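Long-range contacts in beta-galactosidase (Trichoderma reesei, PDB 3OG2), which probably hydrolyses terminal non-reducing beta-D-galactose residues of beta-D-galactosides, as a secreted family 35 glycoside hydrolase: residues P650-P655 and L975-P980; L660-V665 and Y887-P892; F846-G851 and L920-G925; E945-Y950 and E989-P994. One frame throughout, in Å; residues are numbered along the deposited sequence.

Interaction 1: P650-P655 and L975-P980; sequences PHVQVP and LKSKSP
With CG turned opposite its own backbone N (chi1 -172°), Leu975 swings CD2 across to Val654, whose chi1 of -69° sets CG2 in the cleft between its backbone N and carbonyl carbon. The two side chains cross at about a right angle: Leu975 CD2 lies 3.8 Å from Val654 CB, and its reach extends to Pro655 CD at 4.2 Å. Branched valine and rigid proline suit this extended backbone, since they offer short, stiff hydrocarbon surfaces close to the chain. The segment 650-655 belongs to the connection from strand 641-643 to strand 663-666, and its end-to-end direction is 166° from that of 975-980, which begins on strand 973-977, in the sheet built round strand 900-908. The CA atoms of Val654 and Leu975 are 7.1 Å apart, too far for direct strand pairing, so side chains and a water fill the interval. That water donates to Pro655 O at 3.1 Å and accepts from Leu975 N at 2.9 Å, joining the two backbones. Midway, Val652 CG1 rests 3.9 Å from Ser977 OG, where the small serine leaves room for the valine. At the far end the Pro650 and Pro980 rings slide past each other in opposite directions, CD of Pro650 being 3.7 Å from CG of Pro980. The same Pro980 CG presses to 3.2 Å from Pro650 O, while Pro650 also packs on Tyr900 of strand 900-908.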
# COMPACT_ATOMS: atom_id res chain seq x y z
N PRO A 650 8.08 -2.10 -27.87
CA PRO A 650 7.24 -2.59 -28.98
C PRO A 650 5.81 -2.11 -28.83
O PRO A 650 5.40 -1.71 -27.75
CB PRO A 650 7.30 -4.11 -28.81
CG PRO A 650 7.44 -4.28 -27.30
CD PRO A 650 8.31 -3.14 -26.82
N HIS A 651 5.11 -2.21 -29.95
CA HIS A 651 3.68 -2.10 -29.97
C HIS A 651 3.15 -3.38 -29.36
O HIS A 651 3.61 -4.48 -29.66
CB HIS A 651 3.19 -1.97 -31.41
CG HIS A 651 1.68 -2.02 -31.47
ND1 HIS A 651 0.91 -0.95 -31.06
CD2 HIS A 651 0.81 -2.97 -31.84
CE1 HIS A 651 -0.38 -1.26 -31.19
NE2 HIS A 651 -0.48 -2.49 -31.67
N VAL A 652 2.15 -3.25 -28.51
CA VAL A 652 1.56 -4.47 -28.00
C VAL A 652 0.09 -4.54 -28.41
O VAL A 652 -0.66 -3.60 -28.27
CB VAL A 652 1.76 -4.49 -26.49
CG1 VAL A 652 0.65 -5.20 -25.75
CG2 VAL A 652 3.14 -5.14 -26.23
N GLN A 653 -0.22 -5.71 -28.92
CA GLN A 653 -1.60 -6.03 -29.24
C GLN A 653 -2.09 -7.10 -28.26
O GLN A 653 -1.47 -8.13 -27.96
CB GLN A 653 -1.83 -6.46 -30.69
CG GLN A 653 -2.87 -5.65 -31.43
CD GLN A 653 -4.18 -5.32 -30.76
OE1 GLN A 653 -5.26 -5.70 -31.27
NE2 GLN A 653 -4.19 -4.59 -29.64
N VAL A 654 -3.25 -6.82 -27.72
CA VAL A 654 -3.85 -7.87 -26.88
C VAL A 654 -5.22 -8.21 -27.46
O VAL A 654 -5.81 -7.46 -28.24
CB VAL A 654 -3.94 -7.46 -25.40
CG1 VAL A 654 -2.57 -7.37 -24.74
CG2 VAL A 654 -4.77 -6.19 -25.34
N PRO A 655 -5.72 -9.38 -27.11
CA PRO A 655 -7.00 -9.79 -27.69
C PRO A 655 -8.11 -8.82 -27.27
O PRO A 655 -8.07 -8.25 -26.18
CB PRO A 655 -7.26 -11.16 -27.06
CG PRO A 655 -5.98 -11.61 -26.50
CD PRO A 655 -5.17 -10.39 -26.18
N LEU A 975 -9.59 -5.13 -22.51
CA LEU A 975 -8.29 -5.32 -21.90
C LEU A 975 -7.44 -4.14 -22.28
O LEU A 975 -7.34 -3.88 -23.48
CB LEU A 975 -7.84 -6.69 -22.39
CG LEU A 975 -6.61 -7.30 -21.81
CD1 LEU A 975 -6.88 -7.59 -20.32
CD2 LEU A 975 -6.22 -8.54 -22.59
N LYS A 976 -6.84 -3.47 -21.34
CA LYS A 976 -5.94 -2.34 -21.60
C LYS A 976 -4.53 -2.68 -21.15
O LYS A 976 -4.30 -3.33 -20.11
CB LYS A 976 -6.44 -1.06 -20.88
CG LYS A 976 -7.82 -0.74 -21.47
CD LYS A 976 -7.76 -0.37 -22.94
CE LYS A 976 -9.03 0.33 -23.38
NZ LYS A 976 -8.87 1.15 -24.61
N SER A 977 -3.55 -2.21 -21.93
CA SER A 977 -2.15 -2.39 -21.57
C SER A 977 -1.52 -1.01 -21.34
O SER A 977 -1.90 -0.03 -21.98
CB SER A 977 -1.37 -3.17 -22.60
OG SER A 977 -1.41 -2.44 -23.85
N LYS A 978 -0.54 -0.96 -20.44
CA LYS A 978 0.28 0.24 -20.30
C LYS A 978 1.49 0.05 -21.20
O LYS A 978 1.74 -1.04 -21.72
CB LYS A 978 0.64 0.44 -18.85
CG LYS A 978 -0.56 0.50 -17.91
CD LYS A 978 -1.46 1.68 -18.16
CE LYS A 978 -2.79 1.50 -17.40
NZ LYS A 978 -3.64 2.71 -17.57
N SER A 979 2.23 1.12 -21.39
CA SER A 979 3.41 1.07 -22.28
C SER A 979 4.39 0.02 -21.78
O SER A 979 4.73 -0.00 -20.57
CB SER A 979 4.02 2.48 -22.30
OG SER A 979 5.11 2.54 -23.23
N PRO A 980 4.89 -0.84 -22.67
CA PRO A 980 5.78 -1.91 -22.18
C PRO A 980 7.07 -1.37 -21.59
O PRO A 980 7.67 -0.44 -22.14
CB PRO A 980 6.11 -2.72 -23.46
CG PRO A 980 5.57 -1.97 -24.59
CD PRO A 980 4.66 -0.91 -24.11
O HOH W 1 -9.97 -6.01 -25.23

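Interaction 2: L660-V665 and Y887-P892; sequences LKWYKV and YAAKLP
Tyr663 and Ala888 form an antiparallel hydrogen-bonded pair. Tyr663 N donates to Ala888 O at 2.9 Å (162° at the hydrogen), and the return bond from Ala888 N to Tyr663 O is equally straight, each donor lying in the acceptor's carbonyl plane. At Lys661 and Lys890 the chains part, and two waters take over: one links Lys661 O to Lys890 N, the other Lys661 N to Lys890 O, each standing in for a direct backbone bond. Ahead of this step, at Trp662, Ala889 sets its methyl over one face of the indole, CB being 3.6 Å from the centroid of the six-membered ring in a CH-pi contact. A methyl is small enough to fit over the face while the ring's edge meets the backbone at Tyr887 C and Ala888 N, and Trp662 NE1 is satisfied by Leu657 O. Leu660 CB adds to this hydrophobic patch 3.9 Å from Ala889 CB. In the adjoining non-hydrogen-bonded pair, Lys664 (chi1 176°) stretches alongside Tyr887, its CG 3.7 Å from CE2. An alanine replacing Tyr887 would probably leave the lysine's methylene chain without its neighbour and less restrained. In what is probably a galactose-binding-like beta domain, strand 663-666 borders strand 883-894, which on its other side pairs with strand 953-962; Leu960 of that strand touches Tyr887.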
# COMPACT_ATOMS: atom_id res chain seq x y z
N LEU A 660 -14.03 -12.69 -27.70
CA LEU A 660 -13.85 -14.02 -27.10
C LEU A 660 -15.08 -14.87 -27.27
O LEU A 660 -16.15 -14.37 -27.59
CB LEU A 660 -13.47 -13.95 -25.60
CG LEU A 660 -12.18 -13.16 -25.30
CD1 LEU A 660 -12.00 -13.07 -23.79
CD2 LEU A 660 -10.94 -13.75 -25.97
N LYS A 661 -14.95 -16.15 -27.05
CA LYS A 661 -16.12 -17.05 -27.11
C LYS A 661 -16.71 -17.14 -25.70
O LYS A 661 -16.20 -17.87 -24.82
CB LYS A 661 -15.70 -18.41 -27.64
CG LYS A 661 -16.86 -19.33 -27.84
CD LYS A 661 -16.48 -20.62 -28.55
CE LYS A 661 -17.75 -21.44 -28.75
NZ LYS A 661 -17.48 -22.88 -28.95
N TRP A 662 -17.72 -16.35 -25.43
CA TRP A 662 -18.33 -16.24 -24.11
C TRP A 662 -19.38 -17.34 -23.89
O TRP A 662 -20.17 -17.62 -24.77
CB TRP A 662 -19.03 -14.90 -23.91
CG TRP A 662 -18.02 -13.79 -23.73
CD1 TRP A 662 -17.59 -12.92 -24.69
CD2 TRP A 662 -17.33 -13.43 -22.53
NE1 TRP A 662 -16.67 -12.04 -24.16
CE2 TRP A 662 -16.48 -12.33 -22.82
CE3 TRP A 662 -17.34 -13.96 -21.23
CZ2 TRP A 662 -15.66 -11.74 -21.86
CZ3 TRP A 662 -16.54 -13.38 -20.26
CH2 TRP A 662 -15.71 -12.29 -20.56
N TYR A 663 -19.35 -17.90 -22.69
CA TYR A 663 -20.32 -18.88 -22.25
C TYR A 663 -21.09 -18.28 -21.09
O TYR A 663 -20.50 -17.58 -20.28
CB TYR A 663 -19.62 -20.17 -21.78
CG TYR A 663 -19.05 -20.95 -22.95
CD1 TYR A 663 -17.80 -20.69 -23.51
CD2 TYR A 663 -19.79 -21.99 -23.50
CE1 TYR A 663 -17.34 -21.47 -24.58
CE2 TYR A 663 -19.34 -22.75 -24.56
CZ TYR A 663 -18.11 -22.47 -25.08
OH TYR A 663 -17.72 -23.25 -26.15
N LYS A 664 -22.37 -18.63 -20.98
CA LYS A 664 -23.21 -18.06 -19.92
C LYS A 664 -23.88 -19.14 -19.09
O LYS A 664 -24.28 -20.17 -19.64
CB LYS A 664 -24.28 -17.20 -20.61
CG LYS A 664 -25.33 -16.59 -19.69
CD LYS A 664 -26.44 -15.94 -20.51
CE LYS A 664 -27.48 -15.29 -19.63
NZ LYS A 664 -28.86 -15.33 -20.18
N VAL A 665 -24.07 -18.84 -17.81
CA VAL A 665 -24.88 -19.72 -16.95
C VAL A 665 -25.77 -18.83 -16.08
O VAL A 665 -25.33 -17.79 -15.60
CB VAL A 665 -24.01 -20.70 -16.16
CG1 VAL A 665 -23.09 -20.02 -15.16
CG2 VAL A 665 -24.89 -21.72 -15.42
N TYR A 887 -20.73 -15.22 -16.73
CA TYR A 887 -20.13 -15.34 -18.04
C TYR A 887 -18.68 -15.77 -17.92
O TYR A 887 -17.93 -15.21 -17.12
CB TYR A 887 -20.18 -14.01 -18.76
CG TYR A 887 -21.60 -13.50 -18.99
CD1 TYR A 887 -22.23 -12.65 -18.09
CD2 TYR A 887 -22.28 -13.90 -20.14
CE1 TYR A 887 -23.51 -12.22 -18.34
CE2 TYR A 887 -23.57 -13.46 -20.39
CZ TYR A 887 -24.19 -12.60 -19.49
OH TYR A 887 -25.47 -12.14 -19.68
N ALA A 888 -18.26 -16.74 -18.72
CA ALA A 888 -16.88 -17.20 -18.68
C ALA A 888 -16.31 -17.27 -20.10
O ALA A 888 -17.02 -17.62 -21.04
CB ALA A 888 -16.73 -18.58 -18.04
N ALA A 889 -15.00 -16.99 -20.21
CA ALA A 889 -14.37 -17.09 -21.54
C ALA A 889 -12.91 -17.42 -21.37
O ALA A 889 -12.29 -17.00 -20.37
CB ALA A 889 -14.54 -15.82 -22.35
N LYS A 890 -12.33 -18.14 -22.31
CA LYS A 890 -10.92 -18.36 -22.35
C LYS A 890 -10.24 -17.16 -23.01
O LYS A 890 -10.66 -16.67 -24.04
CB LYS A 890 -10.63 -19.63 -23.18
CG LYS A 890 -9.15 -20.00 -23.15
CD LYS A 890 -8.92 -21.23 -24.04
CE LYS A 890 -8.98 -22.53 -23.28
NZ LYS A 890 -8.93 -23.70 -24.24
N LEU A 891 -9.17 -16.69 -22.37
CA LEU A 891 -8.38 -15.57 -22.86
C LEU A 891 -6.95 -16.06 -23.03
O LEU A 891 -6.21 -16.10 -22.07
CB LEU A 891 -8.45 -14.40 -21.87
CG LEU A 891 -7.50 -13.21 -22.12
CD1 LEU A 891 -7.73 -12.55 -23.45
CD2 LEU A 891 -7.63 -12.23 -20.93
N PRO A 892 -6.54 -16.43 -24.23
CA PRO A 892 -5.14 -16.78 -24.45
C PRO A 892 -4.30 -15.51 -24.49
O PRO A 892 -4.73 -14.54 -25.10
CB PRO A 892 -5.13 -17.46 -25.83
CG PRO A 892 -6.55 -17.66 -26.15
CD PRO A 892 -7.34 -16.57 -25.45
O HOH W 2 -13.91 -19.25 -24.47
O HOH W 3 -12.38 -17.38 -26.06

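Interaction 3: F846-G851 and L920-G925; sequences FFERQG and LLYVNG
This is a buried helix-to-sheet contact in which Phe847 and Glu848 of the short helix 846-850 meet Tyr922 and Leu920 of strand 917-923, within the second all-beta domain. The axes come no closer than 12.4 Å, so long side chains must do the bridging. Tyr922 OH donates to Glu848 OE2 in a very short bond of 2.5 Å. The oxygen lies near the plane of the phenol ring, at its edge, whereas the carboxylate itself is turned 77° from that plane. Gly843 N also donates to Glu848 OE2, and these two donors are likely to draw negative charge onto that oxygen. Beside the bond, Phe847 CE1 comes 3.6 Å from Tyr922 CE2; the ring planes are at 90° but the approach is oblique, neither a stack nor edge-to-face. Phe847 CG sits between its own backbone N and C (chi1 74°), and one face of the ring is covered by Glu848 CG, 3.4 Å above the plane. Leu920 CD1 approaches the ring edge 4.2 Å from Phe847 CZ. A phenylalanine in place of Tyr922 has no hydroxyl, so Glu848 OE2 would probably be left with Gly843 N but without its partner on the strand. Gly851 ends the helix in a Schellman motif, whose positive phi suits glycine. Strand 917-923 lies between strands 953-962 and 926-932, and Ala959 of the former packs against both Phe847 and Leu920.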
# COMPACT_ATOMS: atom_id res chain seq x y z
N PHE A 846 -24.67 -18.60 -6.78
CA PHE A 846 -24.68 -19.96 -7.27
C PHE A 846 -23.44 -20.30 -8.06
O PHE A 846 -22.82 -21.36 -7.83
CB PHE A 846 -25.92 -20.16 -8.16
CG PHE A 846 -25.93 -21.43 -8.96
CD1 PHE A 846 -26.32 -22.62 -8.32
CD2 PHE A 846 -25.57 -21.43 -10.30
CE1 PHE A 846 -26.31 -23.79 -9.07
CE2 PHE A 846 -25.57 -22.59 -11.05
CZ PHE A 846 -25.95 -23.78 -10.41
N PHE A 847 -23.00 -19.44 -8.98
CA PHE A 847 -21.82 -19.86 -9.79
C PHE A 847 -20.58 -20.05 -8.91
O PHE A 847 -19.74 -20.94 -9.20
CB PHE A 847 -21.52 -18.90 -10.94
CG PHE A 847 -20.88 -17.57 -10.49
CD1 PHE A 847 -19.51 -17.43 -10.55
CD2 PHE A 847 -21.63 -16.51 -10.02
CE1 PHE A 847 -18.84 -16.28 -10.17
CE2 PHE A 847 -21.00 -15.32 -9.64
CZ PHE A 847 -19.61 -15.22 -9.69
N GLU A 848 -20.43 -19.23 -7.85
CA GLU A 848 -19.28 -19.37 -6.93
C GLU A 848 -19.37 -20.67 -6.14
O GLU A 848 -18.38 -21.38 -5.97
CB GLU A 848 -19.25 -18.16 -5.97
CG GLU A 848 -19.11 -16.82 -6.69
CD GLU A 848 -19.11 -15.65 -5.70
OE1 GLU A 848 -20.20 -15.31 -5.12
OE2 GLU A 848 -18.02 -15.06 -5.54
N ARG A 849 -20.61 -20.95 -5.64
CA ARG A 849 -20.77 -22.15 -4.84
C ARG A 849 -20.40 -23.38 -5.65
O ARG A 849 -19.86 -24.34 -5.09
CB ARG A 849 -22.23 -22.31 -4.36
CG ARG A 849 -22.66 -21.09 -3.50
CD ARG A 849 -24.00 -21.38 -2.82
NE ARG A 849 -25.09 -21.86 -3.66
CZ ARG A 849 -26.14 -21.18 -4.09
NH1 ARG A 849 -26.30 -19.88 -3.89
NH2 ARG A 849 -27.08 -21.81 -4.79
N GLN A 850 -20.69 -23.39 -6.95
CA GLN A 850 -20.41 -24.57 -7.77
C GLN A 850 -18.94 -24.61 -8.19
O GLN A 850 -18.50 -25.64 -8.70
CB GLN A 850 -21.23 -24.52 -9.06
CG GLN A 850 -22.75 -24.41 -8.80
CD GLN A 850 -23.26 -25.84 -8.57
OE1 GLN A 850 -23.17 -26.72 -9.44
NE2 GLN A 850 -23.70 -26.11 -7.38
N GLY A 851 -18.19 -23.54 -8.01
CA GLY A 851 -16.82 -23.54 -8.51
C GLY A 851 -16.74 -23.13 -9.98
O GLY A 851 -15.68 -23.33 -10.59
N LEU A 920 -18.93 -8.88 -10.83
CA LEU A 920 -17.72 -9.43 -10.23
C LEU A 920 -16.80 -9.91 -11.37
O LEU A 920 -17.28 -10.54 -12.30
CB LEU A 920 -18.04 -10.61 -9.32
CG LEU A 920 -18.97 -10.31 -8.16
CD1 LEU A 920 -19.40 -11.61 -7.51
CD2 LEU A 920 -18.21 -9.45 -7.14
N LEU A 921 -15.53 -9.60 -11.21
CA LEU A 921 -14.51 -9.98 -12.20
C LEU A 921 -13.67 -11.13 -11.62
O LEU A 921 -13.14 -10.96 -10.51
CB LEU A 921 -13.62 -8.78 -12.53
CG LEU A 921 -12.43 -9.09 -13.42
CD1 LEU A 921 -12.85 -9.47 -14.85
CD2 LEU A 921 -11.53 -7.84 -13.46
N TYR A 922 -13.52 -12.23 -12.31
CA TYR A 922 -12.66 -13.32 -11.91
C TYR A 922 -11.61 -13.54 -12.97
O TYR A 922 -11.89 -13.46 -14.17
CB TYR A 922 -13.49 -14.57 -11.75
CG TYR A 922 -14.25 -14.65 -10.45
CD1 TYR A 922 -13.59 -15.33 -9.42
CD2 TYR A 922 -15.53 -14.21 -10.18
CE1 TYR A 922 -14.06 -15.57 -8.15
CE2 TYR A 922 -16.02 -14.45 -8.85
CZ TYR A 922 -15.32 -15.09 -7.88
OH TYR A 922 -15.82 -15.36 -6.60
N VAL A 923 -10.41 -13.79 -12.51
CA VAL A 923 -9.30 -14.16 -13.41
C VAL A 923 -8.65 -15.42 -12.85
O VAL A 923 -8.09 -15.38 -11.75
CB VAL A 923 -8.29 -13.04 -13.56
CG1 VAL A 923 -7.14 -13.54 -14.44
CG2 VAL A 923 -8.98 -11.80 -14.13
N ASN A 924 -8.69 -16.52 -13.56
CA ASN A 924 -8.15 -17.79 -13.15
C ASN A 924 -8.56 -18.14 -11.73
O ASN A 924 -7.80 -18.67 -10.92
CB ASN A 924 -6.61 -17.79 -13.29
CG ASN A 924 -6.24 -17.68 -14.77
OD1 ASN A 924 -6.92 -18.26 -15.62
ND2 ASN A 924 -5.19 -16.96 -15.10
N GLY A 925 -9.83 -17.87 -11.48
CA GLY A 925 -10.47 -18.26 -10.22
C GLY A 925 -10.32 -17.22 -9.10
O GLY A 925 -11.02 -17.35 -8.08

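Interaction 4: E945-Y950 and E989-P994; sequences EGILDY and EVVKGP
Gly946 and Val991 join two irregular segments: the loop between strands 940-943 and 953-962 of the second all-beta domain, and the C-terminal tail that follows strand 981-982. Gly946 forms the tight bend of the loop, where its N reaches ahead to Leu948 O. Its positive phi (113°) would drive a beta carbon against the carbonyl oxygen of Glu945, and such a carbon would also stand close to Glu989 O, so glycine fits both the turn and the approach of the tail. The bend presents Gly946 O to the tail, and Val991 N donates to it at 2.8 Å. The bond is nearly straight at the hydrogen (169°), although the donor is tilted from the carbonyl plane. Valines are well matched to this extended tail, for their branches crowd round the bond: Val991 CG2 is 3.6 Å from Gly946 O, and on the neighbouring residue Val990 CA makes a CA-H...O contact with the same oxygen. Asp949 holds CG anti to its backbone N (chi1 -177°), which places it beside Val990 CG2, 3.8 Å from CG, the two side chains crossing at about a right angle. The aspartate's polar end is engaged nearby, since OD1 accepts from Asn951 N. Val991 also packs on Phe926 of strand 926-932 and on Phe836, while Ile947 CD1 makes a loose contact with Val991 CB. Past the valines the tail bends in an inverse gamma turn centred on Lys992. A water bridges the two segments, donating to Ile947 O at 2.8 Å and to Val991 O at 2.7 Å.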
# COMPACT_ATOMS: atom_id res chain seq x y z
N GLU A 945 0.45 -9.83 -13.69
CA GLU A 945 1.15 -10.99 -14.20
C GLU A 945 1.44 -11.95 -13.06
O GLU A 945 1.80 -11.49 -11.97
CB GLU A 945 2.46 -10.53 -14.86
CG GLU A 945 3.18 -11.65 -15.60
CD GLU A 945 4.46 -11.15 -16.23
OE1 GLU A 945 4.58 -9.93 -16.51
OE2 GLU A 945 5.36 -11.98 -16.48
N GLY A 946 1.24 -13.25 -13.26
CA GLY A 946 1.36 -14.19 -12.13
C GLY A 946 -0.02 -14.73 -11.88
O GLY A 946 -0.26 -15.94 -11.89
N ILE A 947 -0.99 -13.86 -11.66
CA ILE A 947 -2.40 -14.23 -11.66
C ILE A 947 -2.82 -14.46 -13.14
O ILE A 947 -3.40 -15.51 -13.41
CB ILE A 947 -3.29 -13.21 -10.95
CG1 ILE A 947 -2.93 -13.05 -9.47
CG2 ILE A 947 -4.75 -13.61 -11.11
CD1 ILE A 947 -3.06 -14.33 -8.64
N LEU A 948 -2.48 -13.51 -13.99
CA LEU A 948 -2.58 -13.81 -15.43
C LEU A 948 -1.36 -14.57 -15.94
O LEU A 948 -0.23 -14.29 -15.51
CB LEU A 948 -2.63 -12.48 -16.18
CG LEU A 948 -3.98 -11.78 -16.20
CD1 LEU A 948 -3.83 -10.32 -16.62
CD2 LEU A 948 -4.96 -12.49 -17.16
N ASP A 949 -1.54 -15.49 -16.87
CA ASP A 949 -0.51 -16.22 -17.56
C ASP A 949 -0.30 -15.52 -18.90
O ASP A 949 -1.18 -15.54 -19.77
CB ASP A 949 -0.94 -17.69 -17.71
CG ASP A 949 0.13 -18.54 -18.37
OD1 ASP A 949 1.09 -17.99 -18.94
OD2 ASP A 949 -0.00 -19.80 -18.38
N TYR A 950 0.84 -14.87 -19.08
CA TYR A 950 1.11 -14.09 -20.27
C TYR A 950 1.53 -14.96 -21.44
O TYR A 950 1.74 -14.47 -22.55
CB TYR A 950 2.23 -13.05 -20.00
CG TYR A 950 1.69 -11.81 -19.31
CD1 TYR A 950 0.63 -11.82 -18.40
CD2 TYR A 950 2.30 -10.58 -19.57
CE1 TYR A 950 0.19 -10.64 -17.80
CE2 TYR A 950 1.87 -9.39 -18.99
CZ TYR A 950 0.81 -9.45 -18.10
OH TYR A 950 0.41 -8.28 -17.53
N GLU A 989 6.61 -16.02 -12.00
CA GLU A 989 6.06 -17.36 -12.15
C GLU A 989 4.56 -17.31 -12.03
O GLU A 989 4.01 -16.62 -11.14
CB GLU A 989 6.62 -18.25 -11.03
CG GLU A 989 8.14 -18.38 -11.18
CD GLU A 989 8.63 -19.60 -10.44
OE1 GLU A 989 7.77 -20.49 -10.24
OE2 GLU A 989 9.84 -19.61 -10.08
N VAL A 990 3.89 -18.08 -12.87
CA VAL A 990 2.43 -18.13 -12.81
C VAL A 990 1.99 -18.82 -11.54
O VAL A 990 2.48 -19.89 -11.19
CB VAL A 990 1.91 -18.89 -14.06
CG1 VAL A 990 0.41 -19.05 -13.97
CG2 VAL A 990 2.37 -18.17 -15.33
N VAL A 991 1.01 -18.22 -10.90
CA VAL A 991 0.43 -18.83 -9.70
C VAL A 991 -0.48 -19.96 -10.13
O VAL A 991 -1.37 -19.73 -10.97
CB VAL A 991 -0.32 -17.72 -8.94
CG1 VAL A 991 -1.04 -18.31 -7.74
CG2 VAL A 991 0.64 -16.64 -8.47
N LYS A 992 -0.26 -21.13 -9.58
CA LYS A 992 -0.94 -22.36 -9.99
C LYS A 992 -2.23 -22.58 -9.23
O LYS A 992 -2.35 -23.52 -8.43
CB LYS A 992 -0.01 -23.57 -9.80
CG LYS A 992 1.33 -23.39 -10.52
CD LYS A 992 2.24 -24.63 -10.51
CE LYS A 992 3.54 -24.39 -11.25
NZ LYS A 992 4.79 -24.55 -10.47
N GLY A 993 -3.22 -21.71 -9.46
CA GLY A 993 -4.49 -21.91 -8.78
C GLY A 993 -5.19 -23.17 -9.30
O GLY A 993 -5.17 -23.46 -10.51
N PRO A 994 -5.78 -24.01 -8.45
CA PRO A 994 -6.50 -25.19 -8.92
C PRO A 994 -7.61 -24.89 -9.91
O PRO A 994 -8.31 -23.89 -9.83
CB PRO A 994 -7.12 -25.72 -7.62
CG PRO A 994 -6.00 -25.41 -6.66
CD PRO A 994 -5.71 -23.95 -6.98
O HOH W 4 -3.06 -18.07 -12.26

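Overall arrangement
Following the chain, 650-655 opens interaction 1 and 660-665 opens interaction 2 shortly after it. Helix 846-850 then begins interaction 3 before strand 883-894 closes interaction 2, so these two loops cross; interaction 3 closes at 920-925. Both lie wholly within the long loop that 975-980 closes in interaction 1. Interaction 4 opens inside that loop and closes beyond it, at 989-994, crossing interaction 1. Interactions 1 and 2 touch where Pro655 packs on Leu891. Interactions 3 and 4 meet through Asn924 ND2 and Ile947 O, a probable hydrogen bond. Together they tie the linker, both sheets of the last beta domain and the C-terminal tail.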